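Local atomic coordinates of chorismate mutase (Clostridium thermocellum, PDB entry 1XHO), a protein that probably catalyses the rearrangement of chorismate to prephenate, the step that commits chorismate to phenylalanine and tyrosine synthesis, as a type I chorismate mutase. Residues W33-A38 with K58-K63. Residues are numbered along the deposited sequence; the frame is centred on the assembly and turned at random.
Sequences WAIRGA and KEMAEK
M60, a selenomethionine here, reaches from helix 46-63 to strand 32-40 and lays its methyl CE on the strand between I35 and G37. Between the two segments the apolar contact is made by M60 against I35: CE of M60 lies 3.8 Å from CB of I35 and 3.9 Å from its branch CG2, and the two side chains run past each other in opposite directions. A bend at chi3 of M60 (78°) turns the methyl out of the line of the chain and onto the strand. I35 is beta-branched, which favours strand backbone, and hydrophobic, which fits a buried face under a helix; V119, M121 and V135 of the flanking strands also touch M60.

Against the backbone, CE of M60 comes within 3.4 Å of O of I35, while G37, with no side chain, lets SE of M60 lie 3.9 Å from its CA.

R36 points away from the helix; NE of R36 makes a weak hydrogen bond to O of G37 (3.4 Å), and its NH1 a hydrogen bond to O of L101 of a second subunit. A helix thus packs on one side of a mixed sheet whose other side meets a neighbouring subunit, consistent with the trimeric AroH-type chorismate mutase fold.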
loop_
_atom_site.group_PDB
_atom_site.type_symbol
_atom_site.label_atom_id
_atom_site.label_comp_id
_atom_site.label_asym_id
_atom_site.label_seq_id
_atom_site.Cartn_x
_atom_site.Cartn_y
_atom_site.Cartn_z
ATOM N N TRP C 33 -12.764 -7.842 1.590
ATOM C CA TRP C 33 -11.610 -8.554 2.163
ATOM C C TRP C 33 -10.405 -8.357 1.249
ATOM O O TRP C 33 -10.541 -7.853 0.137
ATOM C CB TRP C 33 -11.916 -10.045 2.362
ATOM C CG TRP C 33 -12.983 -10.273 3.404
ATOM C CD1 TRP C 33 -14.212 -10.822 3.208
ATOM C CD2 TRP C 33 -12.916 -9.920 4.796
ATOM N NE1 TRP C 33 -14.916 -10.842 4.386
ATOM C CE2 TRP C 33 -14.147 -10.291 5.376
ATOM C CE3 TRP C 33 -11.940 -9.321 5.601
ATOM C CZ2 TRP C 33 -14.426 -10.091 6.729
ATOM C CZ3 TRP C 33 -12.215 -9.128 6.952
ATOM C CH2 TRP C 33 -13.452 -9.513 7.499
ATOM N N ALA C 34 -9.230 -8.753 1.728
ATOM C CA ALA C 34 -7.992 -8.621 0.963
ATOM C C ALA C 34 -7.394 -9.996 0.666
ATOM O O ALA C 34 -7.477 -10.900 1.488
ATOM C CB ALA C 34 -7.007 -7.769 1.723
ATOM N N ILE C 35 -6.809 -10.147 -0.518
ATOM C CA ILE C 35 -6.155 -11.398 -0.918
ATOM C C ILE C 35 -4.666 -11.161 -1.165
ATOM O O ILE C 35 -4.284 -10.249 -1.894
ATOM C CB ILE C 35 -6.771 -12.008 -2.203
ATOM C CG1 ILE C 35 -8.288 -11.761 -2.270
ATOM C CG2 ILE C 35 -6.454 -13.505 -2.268
ATOM C CD1 ILE C 35 -8.959 -12.292 -3.534
ATOM N N ARG C 36 -3.836 -11.997 -0.546
ATOM C CA ARG C 36 -2.402 -11.983 -0.755
ATOM C C ARG C 36 -1.985 -13.049 -1.783
ATOM O O ARG C 36 -2.539 -14.142 -1.814
ATOM C CB ARG C 36 -1.663 -12.165 0.589
ATOM C CG ARG C 36 -1.106 -10.861 1.193
ATOM C CD ARG C 36 0.015 -10.250 0.304
ATOM N NE ARG C 36 1.016 -11.259 -0.070
ATOM C CZ ARG C 36 2.009 -11.672 0.719
ATOM N NH1 ARG C 36 2.183 -11.159 1.941
ATOM N NH2 ARG C 36 2.848 -12.604 0.283
ATOM N N GLY C 37 -1.049 -12.681 -2.658
ATOM C CA GLY C 37 -0.341 -13.608 -3.522
ATOM C C GLY C 37 1.177 -13.364 -3.487
ATOM O O GLY C 37 1.642 -12.244 -3.216
ATOM N N ALA C 38 1.947 -14.424 -3.726
ATOM C CA ALA C 38 3.393 -14.311 -3.878
ATOM C C ALA C 38 3.877 -15.346 -4.864
ATOM O O ALA C 38 3.292 -16.425 -4.985
ATOM C CB ALA C 38 4.118 -14.458 -2.539
ATOM N N LYS C 58 -4.100 -14.724 -12.245
ATOM C CA LYS C 58 -5.091 -15.663 -12.804
ATOM C C LYS C 58 -5.486 -16.698 -11.747
ATOM O O LYS C 58 -6.659 -16.866 -11.440
ATOM C CB LYS C 58 -4.519 -16.331 -14.073
ATOM C CG LYS C 58 -5.398 -17.404 -14.750
ATOM C CD LYS C 58 -6.869 -16.998 -14.903
ATOM C CE LYS C 58 -7.647 -18.025 -15.731
ATOM N NZ LYS C 58 -7.344 -17.944 -17.195
ATOM N N GLU C 59 -4.478 -17.337 -11.162
ATOM C CA GLU C 59 -4.635 -18.201 -9.999
ATOM C C GLU C 59 -5.425 -17.539 -8.845
ATOM O O GLU C 59 -6.333 -18.151 -8.275
ATOM C CB GLU C 59 -3.248 -18.618 -9.521
ATOM C CG GLU C 59 -3.208 -19.587 -8.365
ATOM C CD GLU C 59 -3.546 -20.997 -8.761
ATOM O OE1 GLU C 59 -4.720 -21.258 -9.118
ATOM O OE2 GLU C 59 -2.631 -21.845 -8.696
HETATM N N MSE C 60 -5.084 -16.295 -8.504
HETATM C CA MSE C 60 -5.800 -15.575 -7.433
HETATM C C MSE C 60 -7.278 -15.355 -7.764
HETATM O O MSE C 60 -8.142 -15.505 -6.897
HETATM C CB MSE C 60 -5.141 -14.230 -7.139
HETATM C CG MSE C 60 -3.809 -14.354 -6.442
HETATM SE SE MSE C 60 -2.935 -12.622 -6.261
HETATM C CE MSE C 60 -3.953 -11.976 -4.796
ATOM N N ALA C 61 -7.549 -14.994 -9.016
ATOM C CA ALA C 61 -8.919 -14.793 -9.505
ATOM C C ALA C 61 -9.708 -16.115 -9.593
ATOM O O ALA C 61 -10.882 -16.160 -9.220
ATOM C CB ALA C 61 -8.898 -14.094 -10.859
ATOM N N GLU C 62 -9.061 -17.181 -10.070
ATOM C CA GLU C 62 -9.723 -18.495 -10.209
ATOM C C GLU C 62 -10.161 -19.064 -8.865
ATOM O O GLU C 62 -11.359 -19.295 -8.643
ATOM C CB GLU C 62 -8.805 -19.505 -10.896
ATOM C CG GLU C 62 -8.597 -19.251 -12.359
ATOM C CD GLU C 62 -7.466 -20.081 -12.928
ATOM O OE1 GLU C 62 -6.307 -19.908 -12.483
ATOM O OE2 GLU C 62 -7.739 -20.910 -13.823
ATOM N N LYS C 63 -9.188 -19.265 -7.969
ATOM C CA LYS C 63 -9.445 -19.835 -6.634
ATOM C C LYS C 63 -10.436 -19.016 -5.790
ATOM O O LYS C 63 -11.060 -19.555 -4.867
ATOM C CB LYS C 63 -8.131 -20.030 -5.864
ATOM C CG LYS C 63 -7.147 -21.000 -6.557
ATOM C CD LYS C 63 -6.307 -21.799 -5.561
#